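Local coordinates for protein lombricine kinase (Urechis caupo, PDB 3JPZ) that catalyses the reversible transfer of a phosphoryl group between ATP and the guanidino compound lombricine, as a member of the phosphagen kinase family, at residues R117-R122 / G277-V282; L304-T309 / Y321-A326. All coordinates share one frame; numbering follows the deposited sequence.

Contact 1: residues R117-R122 / G277-V282; sequences RIRTGR and GLRASV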
loop_
_atom_site.group_PDB
_atom_site.type_symbol
_atom_site.label_atom_id
_atom_site.label_comp_id
_atom_site.label_asym_id
_atom_site.label_seq_id
_atom_site.Cartn_x
_atom_site.Cartn_y
_atom_site.Cartn_z
ATOM N N ARG A 117 8.517 -12.732 -27.890
ATOM C CA ARG A 117 9.411 -12.171 -26.895
ATOM C C ARG A 117 9.758 -13.260 -25.901
ATOM O O ARG A 117 9.054 -14.263 -25.785
ATOM C CB ARG A 117 8.821 -10.939 -26.192
ATOM C CG ARG A 117 7.335 -10.986 -25.919
ATOM C CD ARG A 117 6.939 -9.939 -24.877
ATOM N NE ARG A 117 6.974 -10.505 -23.532
ATOM C CZ ARG A 117 6.931 -9.802 -22.407
ATOM N NH1 ARG A 117 6.858 -8.481 -22.442
ATOM N NH2 ARG A 117 6.966 -10.431 -21.243
ATOM N N ILE A 118 10.880 -13.073 -25.226
ATOM C CA ILE A 118 11.290 -13.932 -24.136
ATOM C C ILE A 118 11.722 -13.007 -23.018
ATOM O O ILE A 118 12.524 -12.106 -23.238
ATOM C CB ILE A 118 12.475 -14.820 -24.533
ATOM C CG1 ILE A 118 12.128 -15.653 -25.761
ATOM C CG2 ILE A 118 12.877 -15.715 -23.366
ATOM C CD1 ILE A 118 13.314 -16.414 -26.315
ATOM N N ARG A 119 11.200 -13.225 -21.818
ATOM C CA ARG A 119 11.482 -12.327 -20.714
ATOM C C ARG A 119 11.988 -13.109 -19.515
ATOM O O ARG A 119 11.668 -14.279 -19.327
ATOM C CB ARG A 119 10.243 -11.504 -20.346
ATOM C CG ARG A 119 9.282 -12.171 -19.374
ATOM C CD ARG A 119 9.256 -11.466 -18.023
ATOM N NE ARG A 119 8.442 -12.189 -17.048
ATOM C CZ ARG A 119 7.149 -11.967 -16.822
ATOM N NH1 ARG A 119 6.503 -12.688 -15.914
ATOM N NH2 ARG A 119 6.496 -11.028 -17.494
ATOM N N THR A 120 12.823 -12.462 -18.725
ATOM C CA THR A 120 13.195 -13.018 -17.447
ATOM C C THR A 120 13.424 -11.859 -16.509
ATOM O O THR A 120 13.257 -10.705 -16.890
ATOM C CB THR A 120 14.463 -13.883 -17.536
ATOM O OG1 THR A 120 14.609 -14.633 -16.321
ATOM C CG2 THR A 120 15.695 -13.011 -17.761
ATOM N N GLY A 121 13.786 -12.171 -15.278
ATOM C CA GLY A 121 14.128 -11.148 -14.322
ATOM C C GLY A 121 15.458 -11.507 -13.704
ATOM O O GLY A 121 15.855 -12.666 -13.677
ATOM N N ARG A 122 16.144 -10.501 -13.196
ATOM C CA ARG A 122 17.390 -10.723 -12.494
ATOM C C ARG A 122 17.398 -9.860 -11.249
ATOM O O ARG A 122 16.922 -8.725 -11.272
ATOM C CB ARG A 122 18.573 -10.387 -13.395
ATOM C CG ARG A 122 18.751 -11.369 -14.551
ATOM C CD ARG A 122 19.159 -12.741 -14.047
ATOM N NE ARG A 122 19.403 -13.686 -15.133
ATOM C CZ ARG A 122 18.465 -14.450 -15.687
ATOM N NH1 ARG A 122 17.218 -14.389 -15.256
ATOM N NH2 ARG A 122 18.774 -15.285 -16.671
ATOM N N GLY A 277 12.662 -17.993 -14.336
ATOM C CA GLY A 277 11.764 -16.857 -14.413
ATOM C C GLY A 277 11.517 -16.518 -15.871
ATOM O O GLY A 277 11.298 -15.367 -16.226
ATOM N N LEU A 278 11.542 -17.532 -16.728
ATOM C CA LEU A 278 11.502 -17.295 -18.165
ATOM C C LEU A 278 10.090 -17.325 -18.728
ATOM O O LEU A 278 9.371 -18.314 -18.586
ATOM C CB LEU A 278 12.322 -18.331 -18.919
ATOM C CG LEU A 278 12.414 -17.980 -20.409
ATOM C CD1 LEU A 278 13.841 -17.627 -20.780
ATOM C CD2 LEU A 278 11.907 -19.101 -21.278
ATOM N N ARG A 279 9.719 -16.247 -19.408
ATOM C CA ARG A 279 8.456 -16.194 -20.120
ATOM C C ARG A 279 8.751 -16.020 -21.595
ATOM O O ARG A 279 9.029 -14.916 -22.056
ATOM C CB ARG A 279 7.588 -15.043 -19.629
ATOM C CG ARG A 279 6.163 -15.139 -20.121
ATOM C CD ARG A 279 5.353 -13.890 -19.830
ATOM N NE ARG A 279 3.937 -14.110 -20.113
ATOM C CZ ARG A 279 3.357 -13.895 -21.291
ATOM N NH1 ARG A 279 4.062 -13.439 -22.314
ATOM N NH2 ARG A 279 2.061 -14.128 -21.446
ATOM N N ALA A 280 8.726 -17.138 -22.308
ATOM C CA ALA A 280 8.858 -17.164 -23.753
ATOM C C ALA A 280 7.457 -17.203 -24.331
ATOM O O ALA A 280 6.634 -18.050 -23.962
ATOM C CB ALA A 280 9.657 -18.387 -24.188
ATOM N N SER A 281 7.181 -16.278 -25.237
ATOM C CA SER A 281 5.848 -16.151 -25.798
ATOM C C SER A 281 5.919 -15.863 -27.284
ATOM O O SER A 281 6.938 -15.386 -27.792
ATOM C CB SER A 281 5.088 -15.025 -25.095
ATOM O OG SER A 281 5.783 -13.798 -25.221
ATOM N N VAL A 282 4.836 -16.182 -27.981
ATOM C CA VAL A 282 4.616 -15.693 -29.322
ATOM C C VAL A 282 3.216 -15.119 -29.337
ATOM O O VAL A 282 2.385 -15.453 -28.490
ATOM C CB VAL A 282 4.639 -16.794 -30.393
ATOM C CG1 VAL A 282 5.916 -17.580 -30.353
ATOM C CG2 VAL A 282 3.410 -17.698 -30.243
HETATM O O HOH W 1 7.039 -13.417 -22.801
#
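Arg-119 and Arg-279 face each other as a hydrogen-bonded antiparallel pair, and their backbones exchange two bonds: Arg-119 N to Arg-279 O and Arg-279 N to Arg-119 O, both 2.8 Å. Arg-117 and Ser-281 form the next such pair, in which Ser-281 N reaches Arg-117 O at 2.8 Å, nearly straight at 166°. Between them lies the non-hydrogen-bonded pair Ile-118 and Ala-280, where Ile-118 CA brings its hydrogen to the Arg-279 carbonyl.

Side chains alternate between two very different faces. On one, the apolar residues pack: Ile-118 CG2 presses on Leu-278 CD1 at 3.4 Å, tighter than usual for two carbons, while CG1 of the same isoleucine rests on the Ala-280 methyl. Phe-237 and Phe-240 of helix 233-252 and Val-337 of helix 333-355 cover this layer.

The other face carries the arginines. With CG anti to the backbone N (chi1 -167°), Arg-279 runs out extended, and its CD lies over one face of the Arg-119 guanidinium, 3.9 Å from Arg-119 NH2. The planes of the Arg-117 and Arg-279 guanidinium groups stand 81° apart, and a single water joins them, accepting from Arg-117 NE and Arg-279 NH1, both at 3.0 Å. The same water donates to Arg-279 O at 2.6 Å and is also bonded to Ser-281 OG, so it ties both strands together. Arg-279 NH2 has a separate salt bridge with Asp-322.

Arg-117, Arg-119, Arg-279 and Ser-281 all bind ADP in a nucleotide-bound form of this enzyme, although none is bound to this chain here. One strand pairing thus has a hydrophobic back against helices and an arginine-rich front, the nucleotide site of the phosphagen kinase catalytic domain, where the clustered positive charge probably helps to hold the nucleotide's phosphates.

Contact 2: residues L304-T309 / Y321-A326; sequences LQKRGT and YDISNA
The Tyr-321 ring and the Lys-306 side chain run side by side in the same direction, with Lys-306 CD 3.6 Å from Tyr-321 CD2 in an oblique approach; Phe-295 makes an edge-to-face contact with the same ring. Asp-322 CG likewise lies obliquely to the Arg-307 guanidinium, whose plane is turned 49° from that of the carboxylate. Asp-322 OD1 lies well out of the guanidinium plane, 4.3 Å from Arg-307 NE, and no N-H points at it. Their salt bridges lead elsewhere, Arg-307 to Glu-312 and Asp-322 to Arg-279.

Backbone bonds pair Gln-305 with Ser-324 and Arg-307 with Asp-322 in antiparallel register. Gln-305 CG meets Ala-326 CB at 3.5 Å. Beyond it, two waters donate to Gln-305 OE1: one also links Ser-324 OG and Asn-325 O, the other Ala-326 O.

Arg-307 and Thr-309 bind ADP in a nucleotide-bound form of the enzyme, so this edge pairing carries part of the nucleotide site.

The Leu-304 and Ile-323 side chains cross at about a right angle, with Leu-304 CD1 3.7 Å from Ile-323 CG2. Helix 333-355 packs on both through Leu-347, and helix 295-301 reaches Leu-304 and Lys-306. Strand 304-307 is outermost at this end of the sheet within the chain; strand 279-285 flanks strand 320-325 on its other side.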
loop_
_atom_site.group_PDB
_atom_site.type_symbol
_atom_site.label_atom_id
_atom_site.label_comp_id
_atom_site.label_asym_id
_atom_site.label_seq_id
_atom_site.Cartn_x
_atom_site.Cartn_y
_atom_site.Cartn_z
ATOM N N LEU A 304 1.352 -24.953 -21.997
ATOM C CA LEU A 304 1.340 -23.564 -22.396
ATOM C C LEU A 304 0.246 -22.780 -21.688
ATOM O O LEU A 304 -0.754 -23.334 -21.244
ATOM C CB LEU A 304 1.135 -23.462 -23.903
ATOM C CG LEU A 304 2.166 -24.182 -24.774
ATOM C CD1 LEU A 304 1.643 -24.256 -26.187
ATOM C CD2 LEU A 304 3.514 -23.471 -24.712
ATOM N N GLN A 305 0.451 -21.478 -21.598
ATOM C CA GLN A 305 -0.582 -20.565 -21.147
ATOM C C GLN A 305 -0.986 -19.631 -22.278
ATOM O O GLN A 305 -0.209 -19.351 -23.197
ATOM C CB GLN A 305 -0.107 -19.746 -19.960
ATOM C CG GLN A 305 0.093 -20.549 -18.708
ATOM C CD GLN A 305 0.336 -19.661 -17.519
ATOM O OE1 GLN A 305 1.410 -19.075 -17.379
ATOM N NE2 GLN A 305 -0.667 -19.541 -16.658
ATOM N N LYS A 306 -2.210 -19.137 -22.179
ATOM C CA LYS A 306 -2.849 -18.438 -23.265
ATOM C C LYS A 306 -3.608 -17.237 -22.730
ATOM O O LYS A 306 -4.257 -17.310 -21.678
ATOM C CB LYS A 306 -3.817 -19.392 -23.964
ATOM C CG LYS A 306 -4.852 -18.721 -24.827
ATOM C CD LYS A 306 -5.713 -19.759 -25.568
ATOM C CE LYS A 306 -6.469 -20.640 -24.607
ATOM N NZ LYS A 306 -7.538 -19.906 -23.889
ATOM N N ARG A 307 -3.518 -16.137 -23.459
ATOM C CA ARG A 307 -4.284 -14.941 -23.163
ATOM C C ARG A 307 -4.384 -14.135 -24.442
ATOM O O ARG A 307 -3.835 -14.533 -25.477
ATOM C CB ARG A 307 -3.640 -14.134 -22.028
ATOM C CG ARG A 307 -2.280 -13.548 -22.343
ATOM C CD ARG A 307 -1.648 -12.979 -21.098
ATOM N NE ARG A 307 -0.452 -12.192 -21.374
ATOM C CZ ARG A 307 0.410 -11.791 -20.444
ATOM N NH1 ARG A 307 0.210 -12.107 -19.175
ATOM N NH2 ARG A 307 1.476 -11.075 -20.777
ATOM N N GLY A 308 -5.106 -13.022 -24.387
ATOM C CA GLY A 308 -5.235 -12.156 -25.536
ATOM C C GLY A 308 -3.931 -11.419 -25.748
ATOM O O GLY A 308 -2.967 -11.603 -24.993
ATOM N N THR A 309 -3.902 -10.567 -26.761
ATOM C CA THR A 309 -2.665 -9.900 -27.152
ATOM C C THR A 309 -2.283 -8.736 -26.248
ATOM O O THR A 309 -1.145 -8.269 -26.293
ATOM C CB THR A 309 -2.756 -9.364 -28.580
ATOM O OG1 THR A 309 -4.054 -8.799 -28.794
ATOM C CG2 THR A 309 -2.507 -10.476 -29.580
ATOM N N TYR A 321 -3.497 -15.105 -30.240
ATOM C CA TYR A 321 -3.321 -15.364 -28.825
ATOM C C TYR A 321 -1.868 -15.232 -28.416
ATOM O O TYR A 321 -0.962 -15.599 -29.156
ATOM C CB TYR A 321 -3.808 -16.756 -28.486
ATOM C CG TYR A 321 -5.274 -16.932 -28.706
ATOM C CD1 TYR A 321 -5.777 -17.203 -29.968
ATOM C CD2 TYR A 321 -6.161 -16.815 -27.658
ATOM C CE1 TYR A 321 -7.122 -17.362 -30.171
ATOM C CE2 TYR A 321 -7.506 -16.965 -27.853
ATOM C CZ TYR A 321 -7.980 -17.246 -29.107
ATOM O OH TYR A 321 -9.327 -17.400 -29.295
ATOM N N ASP A 322 -1.662 -14.697 -27.226
ATOM C CA ASP A 322 -0.365 -14.746 -26.608
ATOM C C ASP A 322 -0.212 -16.115 -25.966
ATOM O O ASP A 322 -0.964 -16.488 -25.066
ATOM C CB ASP A 322 -0.228 -13.658 -25.559
ATOM C CG ASP A 322 1.113 -13.693 -24.879
ATOM O OD1 ASP A 322 1.429 -14.719 -24.230
ATOM O OD2 ASP A 322 1.859 -12.707 -25.010
ATOM N N ILE A 323 0.764 -16.860 -26.456
ATOM C CA ILE A 323 0.999 -18.223 -26.026
ATOM C C ILE A 323 2.398 -18.262 -25.447
ATOM O O ILE A 323 3.353 -17.780 -26.059
ATOM C CB ILE A 323 0.854 -19.184 -27.196
ATOM C CG1 ILE A 323 -0.597 -19.170 -27.686
ATOM C CG2 ILE A 323 1.286 -20.595 -26.810
ATOM C CD1 ILE A 323 -1.542 -20.014 -26.883
ATOM N N SER A 324 2.510 -18.849 -24.264
ATOM C CA SER A 324 3.763 -18.852 -23.531
ATOM C C SER A 324 3.950 -20.184 -22.824
ATOM O O SER A 324 3.019 -20.985 -22.725
ATOM C CB SER A 324 3.773 -17.720 -22.504
ATOM O OG SER A 324 2.646 -17.802 -21.647
ATOM N N ASN A 325 5.162 -20.428 -22.349
ATOM C CA ASN A 325 5.387 -21.571 -21.495
ATOM C C ASN A 325 4.730 -21.274 -20.160
ATOM O O ASN A 325 4.709 -20.125 -19.715
ATOM C CB ASN A 325 6.876 -21.863 -21.335
ATOM C CG ASN A 325 7.655 -20.666 -20.864
ATOM O OD1 ASN A 325 7.698 -19.642 -21.530
ATOM N ND2 ASN A 325 8.296 -20.796 -19.717
ATOM N N ALA A 326 4.167 -22.304 -19.542
ATOM C CA ALA A 326 3.449 -22.161 -18.279
ATOM C C ALA A 326 4.392 -22.253 -17.078
ATOM O O ALA A 326 4.259 -21.498 -16.113
ATOM C CB ALA A 326 2.347 -23.226 -18.182
HETATM O O HOH W 2 3.255 -17.733 -18.908
HETATM O O HOH W 3 3.186 -18.997 -15.510
HETATM O O HOH W 4 1.198 -9.964 -25.211
#

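Overall arrangement
Contacts 1 and 2 illustrate how one antiparallel sheet can assemble a binding site from distant parts of a chain. Their centres lie 12 Å apart; side by side across the sheet the four strands are 113-122, 279-285, 320-325 and 304-307, although 304-307 comes before 320-325 in the sequence. Contact 1 joins segments separated by 154 residues and closes before contact 2, a local hairpin-like pairing, opens. The inner strands are neighbours: Val-282 N lies 2.9 Å from Ile-323 O, probably a hydrogen bond. Helix 333-355 packs against both contacts. Across the sheet, Arg-307 and Thr-309 join the ADP-binding residues of contact 1, consistent with a nucleotide pocket spread over both pairings.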